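Local atomic coordinates of kinesin-like protein KIF19 (Mus musculus, PDB entry 5GSZ), a protein that moves toward microtubule plus ends as a kinesin-8 motor and depolymerizes microtubules at the tips of motile cilia, so regulating ciliary length. Residues R19-A24 with A30-H35; K86-G91 with A98-Y103; T111-G116 with V318-I323; V223-V228 with T304-D309. All coordinates share one frame; numbering follows the deposited sequence.

Contact 1 of 4, residues R19-A24 with A30-H35. With ADP (adenosine-5'-diphosphate), chain B.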
loop_
_atom_site.group_PDB
_atom_site.type_symbol
_atom_site.label_atom_id
_atom_site.label_comp_id
_atom_site.label_asym_id
_atom_site.label_seq_id
_atom_site.Cartn_x
_atom_site.Cartn_y
_atom_site.Cartn_z
ATOM N N ARG A 19 12.255 7.135 6.299
ATOM C CA ARG A 19 11.960 7.363 7.701
ATOM C C ARG A 19 13.214 7.884 8.387
ATOM O O ARG A 19 14.316 7.699 7.884
ATOM C CB ARG A 19 11.478 6.082 8.366
ATOM C CG ARG A 19 12.489 4.968 8.338
ATOM C CD ARG A 19 12.019 3.846 9.235
ATOM N NE ARG A 19 12.951 2.724 9.308
ATOM C CZ ARG A 19 14.149 2.775 9.899
ATOM N NH1 ARG A 19 14.583 3.910 10.434
ATOM N NH2 ARG A 19 14.927 1.698 9.945
ATOM N N PRO A 20 13.081 8.563 9.519
ATOM C CA PRO A 20 14.277 8.922 10.287
ATOM C C PRO A 20 15.076 7.686 10.668
ATOM O O PRO A 20 14.534 6.590 10.820
ATOM C CB PRO A 20 13.711 9.615 11.531
ATOM C CG PRO A 20 12.343 10.055 11.117
ATOM C CD PRO A 20 11.846 9.050 10.147
ATOM N N ILE A 21 16.385 7.885 10.851
ATOM C CA ILE A 21 17.240 6.807 11.339
ATOM C C ILE A 21 16.862 6.426 12.773
ATOM O O ILE A 21 16.382 7.251 13.563
ATOM C CB ILE A 21 18.726 7.195 11.222
ATOM C CG1 ILE A 21 19.603 5.964 11.498
ATOM C CG2 ILE A 21 19.056 8.359 12.155
ATOM C CD1 ILE A 21 20.948 6.021 10.872
ATOM N N SER A 22 17.052 5.159 13.109
ATOM C CA SER A 22 16.621 4.634 14.395
ATOM C C SER A 22 17.812 4.448 15.326
ATOM O O SER A 22 18.945 4.235 14.884
ATOM C CB SER A 22 15.885 3.300 14.240
ATOM O OG SER A 22 16.782 2.250 13.920
ATOM N N VAL A 23 17.536 4.538 16.629
ATOM C CA VAL A 23 18.566 4.297 17.634
ATOM C C VAL A 23 19.240 2.954 17.393
ATOM O O VAL A 23 20.469 2.866 17.337
ATOM C CB VAL A 23 17.969 4.383 19.050
ATOM C CG1 VAL A 23 18.979 3.897 20.076
ATOM C CG2 VAL A 23 17.537 5.801 19.358
ATOM N N ALA A 24 18.445 1.893 17.215
ATOM C CA ALA A 24 19.014 0.564 16.982
ATOM C C ALA A 24 19.980 0.548 15.804
ATOM O O ALA A 24 20.950 -0.221 15.810
ATOM C CB ALA A 24 17.903 -0.457 16.752
ATOM N N ALA A 30 25.547 2.614 12.275
ATOM C CA ALA A 30 25.199 3.016 10.920
ATOM C C ALA A 30 25.391 4.513 10.718
ATOM O O ALA A 30 25.310 5.306 11.658
ATOM C CB ALA A 30 23.754 2.635 10.590
ATOM N N THR A 31 25.641 4.899 9.470
ATOM C CA THR A 31 25.652 6.305 9.112
ATOM C C THR A 31 24.496 6.603 8.156
ATOM O O THR A 31 23.705 5.723 7.794
ATOM C CB THR A 31 27.014 6.718 8.519
ATOM O OG1 THR A 31 27.299 5.943 7.354
ATOM C CG2 THR A 31 28.148 6.565 9.552
ATOM N N LEU A 32 24.378 7.872 7.774
ATOM C CA LEU A 32 23.350 8.303 6.841
ATOM C C LEU A 32 23.876 8.213 5.418
ATOM O O LEU A 32 24.933 8.765 5.110
ATOM C CB LEU A 32 22.900 9.735 7.125
ATOM C CG LEU A 32 21.877 9.980 8.231
ATOM C CD1 LEU A 32 21.432 11.451 8.224
ATOM C CD2 LEU A 32 20.696 9.026 8.086
ATOM N N ILE A 33 23.125 7.539 4.551
ATOM C CA ILE A 33 23.529 7.349 3.164
ATOM C C ILE A 33 22.358 7.637 2.228
ATOM O O ILE A 33 22.517 7.674 1.005
ATOM C CB ILE A 33 24.065 5.925 2.952
ATOM C CG1 ILE A 33 22.936 4.899 3.125
ATOM C CG2 ILE A 33 25.230 5.640 3.905
ATOM C CD1 ILE A 33 23.327 3.533 2.719
ATOM N N ALA A 34 21.172 7.835 2.786
ATOM C CA ALA A 34 20.012 8.225 2.000
ATOM C C ALA A 34 19.722 9.688 2.273
ATOM O O ALA A 34 19.690 10.109 3.435
ATOM C CB ALA A 34 18.791 7.359 2.325
ATOM N N HIS A 35 19.514 10.458 1.207
ATOM C CA HIS A 35 19.337 11.900 1.317
ATOM C C HIS A 35 18.313 12.385 0.307
ATOM O O HIS A 35 18.504 12.241 -0.903
ATOM C CB HIS A 35 20.671 12.634 1.135
ATOM C CG HIS A 35 21.573 12.523 2.326
ATOM N ND1 HIS A 35 22.481 11.498 2.482
ATOM C CD2 HIS A 35 21.668 13.283 3.445
ATOM C CE1 HIS A 35 23.116 11.645 3.631
ATOM N NE2 HIS A 35 22.644 12.723 4.232
HETATM P PB ADP B . 6.694 -1.547 8.595
HETATM O O1B ADP B . 5.208 -1.325 8.762
HETATM O O2B ADP B . 7.133 -1.226 7.186
HETATM O O3B ADP B . 7.204 -2.832 9.190
HETATM P PA ADP B . 6.599 0.213 10.774
HETATM O O1A ADP B . 6.043 1.541 10.361
HETATM O O2A ADP B . 5.720 -0.867 11.351
HETATM O O3A ADP B . 7.409 -0.437 9.527
HETATM O "O5'" ADP B . 7.717 0.394 11.909
HETATM C "C5'" ADP B . 8.689 1.425 11.922
HETATM C "C4'" ADP B . 8.795 1.915 13.350
HETATM O "O4'" ADP B . 9.300 3.242 13.282
HETATM C "C3'" ADP B . 7.407 2.038 13.920
HETATM O "O3'" ADP B . 7.563 2.031 15.340
HETATM C "C2'" ADP B . 6.936 3.392 13.433
HETATM O "O2'" ADP B . 6.080 4.015 14.400
HETATM C "C1'" ADP B . 8.230 4.186 13.285
HETATM N N9 ADP B . 8.272 4.962 12.021
HETATM C C8 ADP B . 8.214 4.461 10.768
HETATM N N7 ADP B . 8.291 5.435 9.821
HETATM C C5 ADP B . 8.398 6.599 10.486
HETATM C C6 ADP B . 8.498 8.011 10.100
HETATM N N6 ADP B . 8.512 8.371 8.792
HETATM N N1 ADP B . 8.579 8.918 11.097
HETATM C C2 ADP B . 8.579 8.559 12.391
HETATM N N3 ADP B . 8.470 7.289 12.815
HETATM C C4 ADP B . 8.383 6.285 11.925
#
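I21 and L32 meet across a short excursion of the kinesin motor domain, in which the chain leaves the RxRP nucleotide-binding motif, makes the small helix 23-27 and returns toward strand 34-36. I21 sets its CB toward the returning segment. With CG1 anti to the backbone N (chi1 -170°) and chi2 also near trans, the side chain reaches out almost straight and presents CD1 at its tip. A30 CB and L32 CD2 come at this methyl from clearly different directions, the latter 4.1 Å from I21 CD1. L32 is turned differently: its first bond runs beside the contact, and only the CD2 branch bends in, so the two side chains cross at an angle. No hydrogen bond links the segments.

Behind I21, R19 and P20 face the nucleotide. P20 lies over one face of the adenine, its CD 3.4 Å from N1 of ADP, while R19 CB sits 3.6 Å from ADP N7. The R19 guanidinium turns away toward E25, with which NH2 forms a salt bridge. S22 N-caps helix 23-27, and its backbone N donates to E25 OE1, consistent with a capping box. Within the segment, R19 NH1 also gives P20 O a weak, bent bond of 2.7 Å (128°).

Contact 2 of 4, residues K86-G91 with A98-Y103; sequences KSLIEG and ATVFAY
L88 CD1 is the atom that does most of the touching: it lies 3.6 Å from V100 CG2 and 4.0 Å from A98 CB. The other branch, L88 CD2, also rests near the A98 methyl, so the leucine fork sits over A98 and leans one arm along the strand toward V100. This reach follows from a CG placed anti to the carbonyl carbon (chi1 -59°). A98 and V100 can share one partner because alternate residues of a strand face the same side, whereas T99 between them points away.

The strand is 97-103, an inner, parallel member of the central sheet of the kinesin motor domain, and it runs directly into the P-loop. It is held between strands 242-250 and 315-323, through backbone bonds such as V100 with F247 and T99 with V318. L88 also packs on V318, and its carbonyl O accepts a bond from R316 NH1. Further out, I89 N bonds to K86 O at 3.1 Å, and a K86 NZ-D130 OD2 salt bridge joins this turn to helix 123-136.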
loop_
_atom_site.group_PDB
_atom_site.type_symbol
_atom_site.label_atom_id
_atom_site.label_comp_id
_atom_site.label_asym_id
_atom_site.label_seq_id
_atom_site.Cartn_x
_atom_site.Cartn_y
_atom_site.Cartn_z
ATOM N N LYS A 86 -4.963 12.440 -1.132
ATOM C CA LYS A 86 -6.088 13.365 -1.015
ATOM C C LYS A 86 -6.830 13.504 -2.342
ATOM O O LYS A 86 -8.066 13.433 -2.393
ATOM C CB LYS A 86 -5.595 14.731 -0.530
ATOM C CG LYS A 86 -6.701 15.735 -0.265
ATOM C CD LYS A 86 -6.130 17.129 -0.210
ATOM C CE LYS A 86 -7.197 18.209 -0.092
ATOM N NZ LYS A 86 -7.881 18.199 1.229
ATOM N N SER A 87 -6.083 13.680 -3.436
ATOM C CA SER A 87 -6.666 13.923 -4.747
ATOM C C SER A 87 -7.358 12.704 -5.333
ATOM O O SER A 87 -8.020 12.835 -6.363
ATOM C CB SER A 87 -5.591 14.394 -5.718
ATOM O OG SER A 87 -4.724 13.330 -6.095
ATOM N N LEU A 88 -7.211 11.524 -4.731
ATOM C CA LEU A 88 -7.974 10.367 -5.187
ATOM C C LEU A 88 -9.443 10.478 -4.833
ATOM O O LEU A 88 -10.273 9.832 -5.484
ATOM C CB LEU A 88 -7.436 9.071 -4.574
ATOM C CG LEU A 88 -5.978 8.744 -4.851
ATOM C CD1 LEU A 88 -5.592 7.451 -4.141
ATOM C CD2 LEU A 88 -5.747 8.668 -6.350
ATOM N N ILE A 89 -9.772 11.273 -3.816
ATOM C CA ILE A 89 -11.081 11.175 -3.184
ATOM C C ILE A 89 -12.192 11.577 -4.149
ATOM O O ILE A 89 -13.206 10.875 -4.264
ATOM C CB ILE A 89 -11.086 12.015 -1.898
ATOM C CG1 ILE A 89 -10.109 11.391 -0.909
ATOM C CG2 ILE A 89 -12.487 12.093 -1.294
ATOM C CD1 ILE A 89 -9.803 12.235 0.250
ATOM N N GLU A 90 -12.011 12.698 -4.866
ATOM C CA GLU A 90 -13.038 13.183 -5.781
ATOM C C GLU A 90 -13.452 12.106 -6.768
ATOM O O GLU A 90 -14.648 11.918 -7.022
ATOM C CB GLU A 90 -12.545 14.421 -6.526
ATOM N N GLY A 91 -12.478 11.370 -7.310
ATOM C CA GLY A 91 -12.795 10.306 -8.247
ATOM C C GLY A 91 -13.520 9.137 -7.603
ATOM O O GLY A 91 -14.390 8.514 -8.225
ATOM N N ALA A 98 -9.473 3.400 -7.149
ATOM C CA ALA A 98 -8.147 3.872 -6.783
ATOM C C ALA A 98 -7.512 2.908 -5.795
ATOM O O ALA A 98 -8.205 2.213 -5.051
ATOM C CB ALA A 98 -8.204 5.274 -6.181
ATOM N N THR A 99 -6.179 2.894 -5.779
ATOM C CA THR A 99 -5.433 1.955 -4.954
ATOM C C THR A 99 -4.157 2.589 -4.428
ATOM O O THR A 99 -3.394 3.185 -5.192
ATOM C CB THR A 99 -5.078 0.700 -5.739
ATOM O OG1 THR A 99 -6.283 0.066 -6.188
ATOM C CG2 THR A 99 -4.295 -0.238 -4.845
ATOM N N VAL A 100 -3.914 2.420 -3.133
ATOM C CA VAL A 100 -2.727 2.956 -2.480
ATOM C C VAL A 100 -1.993 1.808 -1.790
ATOM O O VAL A 100 -2.556 1.142 -0.908
ATOM C CB VAL A 100 -3.083 4.057 -1.471
ATOM C CG1 VAL A 100 -1.869 4.902 -1.203
ATOM C CG2 VAL A 100 -4.238 4.883 -1.974
ATOM N N PHE A 101 -0.736 1.592 -2.183
ATOM C CA PHE A 101 0.146 0.617 -1.558
ATOM C C PHE A 101 1.191 1.297 -0.701
ATOM O O PHE A 101 1.846 2.247 -1.147
ATOM C CB PHE A 101 0.923 -0.205 -2.579
ATOM C CG PHE A 101 0.081 -0.891 -3.555
ATOM C CD1 PHE A 101 -0.551 -2.084 -3.224
ATOM C CD2 PHE A 101 -0.063 -0.373 -4.827
ATOM C CE1 PHE A 101 -1.336 -2.754 -4.154
ATOM C CE2 PHE A 101 -0.847 -1.018 -5.763
ATOM C CZ PHE A 101 -1.486 -2.214 -5.430
ATOM N N ALA A 102 1.394 0.754 0.491
ATOM C CA ALA A 102 2.625 0.958 1.241
ATOM C C ALA A 102 3.548 -0.215 0.953
ATOM O O ALA A 102 3.212 -1.362 1.273
ATOM C CB ALA A 102 2.355 1.079 2.739
ATOM N N TYR A 103 4.699 0.069 0.352
ATOM C CA TYR A 103 5.653 -0.962 -0.032
ATOM C C TYR A 103 7.011 -0.689 0.618
ATOM O O TYR A 103 7.424 0.462 0.799
ATOM C CB TYR A 103 5.778 -1.032 -1.577
ATOM C CG TYR A 103 6.894 -1.907 -2.128
ATOM C CD1 TYR A 103 8.205 -1.462 -2.166
ATOM C CD2 TYR A 103 6.621 -3.186 -2.630
ATOM C CE1 TYR A 103 9.216 -2.259 -2.680
ATOM C CE2 TYR A 103 7.621 -3.989 -3.141
ATOM C CZ TYR A 103 8.924 -3.524 -3.167
ATOM O OH TYR A 103 9.921 -4.329 -3.689
#

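Contact 3 of 4, residues T111-G116 with V318-I323; sequences TYTMLG and VMIAHI. With MG (magnesium ion), chain C; ADP (adenosine-5'-diphosphate), chain B.
The helix that leaves the P-loop is tied to central strand 315-323 by T113 and H322. T113 OG1 lies in the plane of the imidazole, at its edge, 2.7 Å from H322 NE2; either atom could donate this hydrogen bond. The other imidazole nitrogen, ND1, bonds to Y103 O, so the buried ring is pinned at both nitrogens and its rotation is fixed. Beside this polar pair, T113 CG2 touches I320 CD1 at 3.9 Å.

The preceding turn serves the nucleotide. T111 OG1 binds magnesium at 2.1 Å and is also hydrogen-bonded to D250 OD2. ADP O1B and four waters bring the metal to six ligands. A nearly straight bond (171°) of 2.7 Å runs from T111 N to ADP O1B, and Y112 N reaches ADP O1A at 3.1 Å. Y112 swings its ring away from its own backbone N (chi1 180°) and lays it against the adenine, C4 of ADP lying over the ring centre. Magnesium-bound threonine and phosphate-binding amides are hallmarks of the Walker A motif.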
loop_
_atom_site.group_PDB
_atom_site.type_symbol
_atom_site.label_atom_id
_atom_site.label_comp_id
_atom_site.label_asym_id
_atom_site.label_seq_id
_atom_site.Cartn_x
_atom_site.Cartn_y
_atom_site.Cartn_z
ATOM N N THR A 111 3.339 0.426 7.951
ATOM C CA THR A 111 2.204 0.594 8.856
ATOM C C THR A 111 2.128 2.016 9.416
ATOM O O THR A 111 1.033 2.538 9.633
ATOM C CB THR A 111 2.267 -0.440 9.983
ATOM O OG1 THR A 111 2.392 -1.754 9.432
ATOM C CG2 THR A 111 1.011 -0.410 10.818
ATOM N N TYR A 112 3.269 2.682 9.615
ATOM C CA TYR A 112 3.227 4.064 10.077
ATOM C C TYR A 112 2.577 4.982 9.042
ATOM O O TYR A 112 1.747 5.830 9.393
ATOM C CB TYR A 112 4.636 4.551 10.432
ATOM C CG TYR A 112 4.689 5.984 10.933
ATOM C CD1 TYR A 112 4.476 6.281 12.275
ATOM C CD2 TYR A 112 4.934 7.043 10.058
ATOM C CE1 TYR A 112 4.523 7.590 12.742
ATOM C CE2 TYR A 112 4.975 8.352 10.511
ATOM C CZ TYR A 112 4.768 8.615 11.861
ATOM O OH TYR A 112 4.809 9.903 12.322
ATOM N N THR A 113 2.966 4.849 7.765
ATOM C CA THR A 113 2.362 5.656 6.705
ATOM C C THR A 113 0.861 5.405 6.582
ATOM O O THR A 113 0.092 6.358 6.422
ATOM C CB THR A 113 3.041 5.382 5.360
ATOM O OG1 THR A 113 4.289 6.074 5.298
ATOM C CG2 THR A 113 2.156 5.848 4.181
ATOM N N MET A 114 0.422 4.134 6.662
ATOM C CA MET A 114 -0.972 3.768 6.388
ATOM C C MET A 114 -1.889 3.922 7.601
ATOM O O MET A 114 -2.935 4.574 7.506
ATOM C CB MET A 114 -1.070 2.333 5.857
ATOM C CG MET A 114 -0.340 2.143 4.548
ATOM S SD MET A 114 -0.694 3.413 3.297
ATOM C CE MET A 114 -2.293 2.893 2.656
ATOM N N LEU A 115 -1.518 3.318 8.738
ATOM C CA LEU A 115 -2.286 3.430 9.975
ATOM C C LEU A 115 -1.833 4.598 10.853
ATOM O O LEU A 115 -2.668 5.314 11.408
ATOM C CB LEU A 115 -2.191 2.126 10.760
ATOM C CG LEU A 115 -2.784 2.201 12.155
ATOM C CD1 LEU A 115 -4.280 2.217 12.006
ATOM C CD2 LEU A 115 -2.387 1.005 12.980
ATOM N N GLY A 116 -0.521 4.810 10.983
ATOM C CA GLY A 116 0.003 5.812 11.893
ATOM C C GLY A 116 -0.192 5.406 13.340
ATOM O O GLY A 116 -0.276 4.225 13.684
ATOM N N VAL A 318 -1.392 4.497 -6.548
ATOM C CA VAL A 318 -0.382 5.246 -5.817
ATOM C C VAL A 318 0.435 4.249 -5.016
ATOM O O VAL A 318 -0.101 3.586 -4.123
ATOM C CB VAL A 318 -1.019 6.280 -4.875
ATOM C CG1 VAL A 318 0.061 7.004 -4.062
ATOM C CG2 VAL A 318 -1.867 7.245 -5.656
ATOM N N MET A 319 1.721 4.139 -5.321
ATOM C CA MET A 319 2.621 3.339 -4.501
ATOM C C MET A 319 3.492 4.256 -3.667
ATOM O O MET A 319 4.070 5.213 -4.189
ATOM C CB MET A 319 3.522 2.425 -5.323
ATOM C CG MET A 319 4.522 1.719 -4.422
ATOM S SD MET A 319 5.677 0.621 -5.249
ATOM C CE MET A 319 6.488 1.762 -6.340
ATOM N N ILE A 320 3.584 3.963 -2.380
ATOM C CA ILE A 320 4.483 4.671 -1.487
ATOM C C ILE A 320 5.553 3.680 -1.046
ATOM O O ILE A 320 5.317 2.829 -0.176
ATOM C CB ILE A 320 3.750 5.269 -0.289
ATOM C CG1 ILE A 320 2.610 6.159 -0.762
ATOM C CG2 ILE A 320 4.719 6.055 0.569
ATOM C CD1 ILE A 320 1.946 6.901 0.381
ATOM N N ALA A 321 6.734 3.790 -1.655
ATOM C CA ALA A 321 7.888 3.007 -1.238
ATOM C C ALA A 321 8.548 3.619 -0.003
ATOM O O ALA A 321 8.611 4.843 0.146
ATOM C CB ALA A 321 8.896 2.917 -2.378
ATOM N N HIS A 322 9.069 2.753 0.868
ATOM C CA HIS A 322 9.675 3.142 2.141
ATOM C C HIS A 322 11.085 2.588 2.258
ATOM O O HIS A 322 11.321 1.424 1.928
ATOM C CB HIS A 322 8.830 2.621 3.317
ATOM C CG HIS A 322 7.443 3.180 3.345
ATOM N ND1 HIS A 322 6.421 2.678 2.567
ATOM C CD2 HIS A 322 6.916 4.216 4.039
ATOM C CE1 HIS A 322 5.322 3.371 2.794
ATOM N NE2 HIS A 322 5.598 4.316 3.679
ATOM N N ILE A 323 12.023 3.409 2.744
ATOM C CA ILE A 323 13.381 2.945 3.033
ATOM C C ILE A 323 13.849 3.496 4.371
ATOM O O ILE A 323 13.343 4.501 4.880
ATOM C CB ILE A 323 14.443 3.327 1.964
ATOM C CG1 ILE A 323 14.709 4.832 1.983
ATOM C CG2 ILE A 323 14.062 2.815 0.563
ATOM C CD1 ILE A 323 15.756 5.279 0.994
HETATM MG MG MG C . 3.847 -3.314 9.230
HETATM P PB ADP B . 6.694 -1.547 8.595
HETATM O O1B ADP B . 5.208 -1.325 8.762
HETATM O O2B ADP B . 7.133 -1.226 7.186
HETATM O O3B ADP B . 7.204 -2.832 9.190
HETATM P PA ADP B . 6.599 0.213 10.774
HETATM O O1A ADP B . 6.043 1.541 10.361
HETATM O O2A ADP B . 5.720 -0.867 11.351
HETATM O O3A ADP B . 7.409 -0.437 9.527
HETATM O "O5'" ADP B . 7.717 0.394 11.909
HETATM C "C5'" ADP B . 8.689 1.425 11.922
HETATM C "C4'" ADP B . 8.795 1.915 13.350
HETATM O "O4'" ADP B . 9.300 3.242 13.282
HETATM C "C3'" ADP B . 7.407 2.038 13.920
HETATM O "O3'" ADP B . 7.563 2.031 15.340
HETATM C "C2'" ADP B . 6.936 3.392 13.433
HETATM O "O2'" ADP B . 6.080 4.015 14.400
HETATM C "C1'" ADP B . 8.230 4.186 13.285
HETATM N N9 ADP B . 8.272 4.962 12.021
HETATM C C8 ADP B . 8.214 4.461 10.768
HETATM N N7 ADP B . 8.291 5.435 9.821
HETATM C C5 ADP B . 8.398 6.599 10.486
HETATM C C6 ADP B . 8.498 8.011 10.100
HETATM N N6 ADP B . 8.512 8.371 8.792
HETATM N N1 ADP B . 8.579 8.918 11.097
HETATM C C2 ADP B . 8.579 8.559 12.391
HETATM N N3 ADP B . 8.470 7.289 12.815
HETATM C C4 ADP B . 8.383 6.285 11.925
HETATM O O HOH W 1 3.615 -3.406 7.033
HETATM O O HOH W 2 4.442 -2.819 10.995
HETATM O O HOH W 3 5.841 -4.565 9.285
HETATM O O HOH W 4 2.480 -4.464 10.282
#

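Contact 4 of 4, residues V223-V228 with T304-D309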
loop_
_atom_site.group_PDB
_atom_site.type_symbol
_atom_site.label_atom_id
_atom_site.label_comp_id
_atom_site.label_asym_id
_atom_site.label_seq_id
_atom_site.Cartn_x
_atom_site.Cartn_y
_atom_site.Cartn_z
ATOM N N VAL A 223 -5.522 -5.068 4.082
ATOM C CA VAL A 223 -6.283 -4.362 3.066
ATOM C C VAL A 223 -7.456 -3.677 3.738
ATOM O O VAL A 223 -8.285 -4.329 4.389
ATOM C CB VAL A 223 -6.762 -5.280 1.936
ATOM C CG1 VAL A 223 -7.350 -4.423 0.838
ATOM C CG2 VAL A 223 -5.601 -6.146 1.391
ATOM N N LEU A 224 -7.510 -2.364 3.592
ATOM C CA LEU A 224 -8.678 -1.575 3.942
ATOM C C LEU A 224 -9.354 -1.148 2.634
ATOM O O LEU A 224 -8.740 -0.469 1.794
ATOM C CB LEU A 224 -8.270 -0.374 4.799
ATOM C CG LEU A 224 -9.442 0.497 5.235
ATOM C CD1 LEU A 224 -10.253 -0.264 6.233
ATOM C CD2 LEU A 224 -8.964 1.806 5.821
ATOM N N GLN A 225 -10.591 -1.587 2.429
ATOM C CA GLN A 225 -11.339 -1.177 1.251
ATOM C C GLN A 225 -12.570 -0.388 1.654
ATOM O O GLN A 225 -13.236 -0.711 2.635
ATOM C CB GLN A 225 -11.731 -2.353 0.369
ATOM C CG GLN A 225 -12.121 -3.612 1.072
ATOM C CD GLN A 225 -13.009 -4.472 0.176
ATOM O OE1 GLN A 225 -13.636 -3.963 -0.778
ATOM N NE2 GLN A 225 -13.036 -5.785 0.445
ATOM N N VAL A 226 -12.826 0.675 0.903
ATOM C CA VAL A 226 -13.950 1.570 1.115
ATOM C C VAL A 226 -14.742 1.628 -0.178
ATOM O O VAL A 226 -14.198 1.998 -1.224
ATOM C CB VAL A 226 -13.498 2.982 1.516
ATOM C CG1 VAL A 226 -14.718 3.859 1.812
ATOM C CG2 VAL A 226 -12.556 2.920 2.683
ATOM N N ALA A 227 -16.023 1.277 -0.101
ATOM C CA ALA A 227 -16.943 1.339 -1.229
ATOM C C ALA A 227 -17.845 2.558 -1.079
ATOM O O ALA A 227 -18.219 2.919 0.041
ATOM C CB ALA A 227 -17.776 0.064 -1.296
ATOM N N VAL A 228 -18.178 3.204 -2.201
ATOM C CA VAL A 228 -18.998 4.427 -2.197
ATOM C C VAL A 228 -19.980 4.374 -3.366
ATOM O O VAL A 228 -19.568 4.425 -4.532
ATOM C CB VAL A 228 -18.158 5.714 -2.277
ATOM C CG1 VAL A 228 -19.056 6.916 -2.335
ATOM C CG2 VAL A 228 -17.218 5.832 -1.085
ATOM N N THR A 304 -4.335 -10.284 -5.961
ATOM C CA THR A 304 -4.582 -9.977 -7.372
ATOM C C THR A 304 -6.056 -10.131 -7.724
ATOM O O THR A 304 -6.648 -9.256 -8.377
ATOM C CB THR A 304 -3.746 -10.877 -8.275
ATOM O OG1 THR A 304 -2.360 -10.578 -8.103
ATOM C CG2 THR A 304 -4.127 -10.645 -9.713
ATOM N N ARG A 305 -6.656 -11.257 -7.324
ATOM C CA ARG A 305 -8.070 -11.481 -7.609
ATOM C C ARG A 305 -8.936 -10.398 -6.972
ATOM O O ARG A 305 -9.863 -9.887 -7.607
ATOM C CB ARG A 305 -8.495 -12.881 -7.139
ATOM C CG ARG A 305 -8.094 -14.016 -8.109
ATOM C CD ARG A 305 -7.777 -15.353 -7.399
ATOM N NE ARG A 305 -8.935 -15.972 -6.754
ATOM C CZ ARG A 305 -8.861 -16.984 -5.891
ATOM N NH1 ARG A 305 -7.678 -17.495 -5.555
ATOM N NH2 ARG A 305 -9.968 -17.478 -5.347
ATOM N N LEU A 306 -8.621 -10.000 -5.734
ATOM C CA LEU A 306 -9.408 -8.949 -5.088
ATOM C C LEU A 306 -9.306 -7.622 -5.837
ATOM O O LEU A 306 -10.283 -6.874 -5.907
ATOM C CB LEU A 306 -8.973 -8.779 -3.631
ATOM C CG LEU A 306 -9.518 -7.534 -2.933
ATOM C CD1 LEU A 306 -11.017 -7.688 -2.807
ATOM C CD2 LEU A 306 -8.915 -7.297 -1.551
ATOM N N LEU A 307 -8.153 -7.321 -6.415
ATOM C CA LEU A 307 -7.927 -6.047 -7.077
ATOM C C LEU A 307 -8.242 -6.069 -8.570
ATOM O O LEU A 307 -8.045 -5.048 -9.232
ATOM C CB LEU A 307 -6.479 -5.599 -6.858
ATOM C CG LEU A 307 -6.088 -5.261 -5.415
ATOM C CD1 LEU A 307 -4.715 -4.658 -5.361
ATOM C CD2 LEU A 307 -7.085 -4.308 -4.777
ATOM N N LYS A 308 -8.764 -7.186 -9.097
ATOM C CA LYS A 308 -8.920 -7.365 -10.542
ATOM C C LYS A 308 -9.825 -6.306 -11.151
ATOM O O LYS A 308 -9.414 -5.571 -12.054
ATOM C CB LYS A 308 -9.471 -8.756 -10.849
ATOM N N ASP A 309 -11.082 -6.239 -10.697
ATOM C CA ASP A 309 -12.023 -5.300 -11.300
ATOM C C ASP A 309 -11.549 -3.859 -11.134
ATOM O O ASP A 309 -11.841 -3.007 -11.979
ATOM C CB ASP A 309 -13.419 -5.495 -10.705
#
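The Q225 amide is the flat group of this contact, and the L306 CD1 methyl stands to one side of its plane, displaced past the nitrogen end and 4.3 Å from Q225 NE2. The oxygen of the amide is engaged elsewhere: Q225 OE1 accepts a hydrogen bond from R245 NH2 of the adjoining strand, which helps fix how the amide is turned. The contact thus seats helix 302-307 on strand 220-232, an antiparallel member of the central sheet of the kinesin motor domain.

L306 divides its two branches between two strand residues. Its CG is anti to the backbone N (chi1 168°), which carries the fork outward from the helix toward the sheet; CD1 goes to Q225 and CD2 to V223. V223 and Q225 both face the helix, as alternate strand residues do, and the valine and leucine side chains run past each other in opposite directions. L224 lies on the far side of the sheet, against Y124 and L128 of helix 123-136, so the strand is sandwiched between helices. In kinesins generally, the helix equivalent to 302-307 belongs to the microtubule-binding face; here the contact is its apolar underside. L307 extends the seat by touching F247, while L306 CD2 comes within 4.1 Å of V223 CG1.

Overall arrangement
All four contacts lie in one motor domain, and contacts 2, 3 and 4 share its central sheet. Contacts 2 and 3 have centres about 12 Å apart and are joined by neighbouring strands, with F101 O 2.7 Å from I320 N in a probable hydrogen bond; A102 CB also packs on M114 CG. Contact 4 lies as far from contact 2 and meets it where F101 CZ and L307 CD1 are 4.1 Å apart. Contact 1 is more peripheral, its centre about 17 Å from that of contact 3, yet R19 N probably bonds to I323 O (3.2 Å). These two contacts share the nucleotide: P20 and Y112 lie on opposite faces of the adenine.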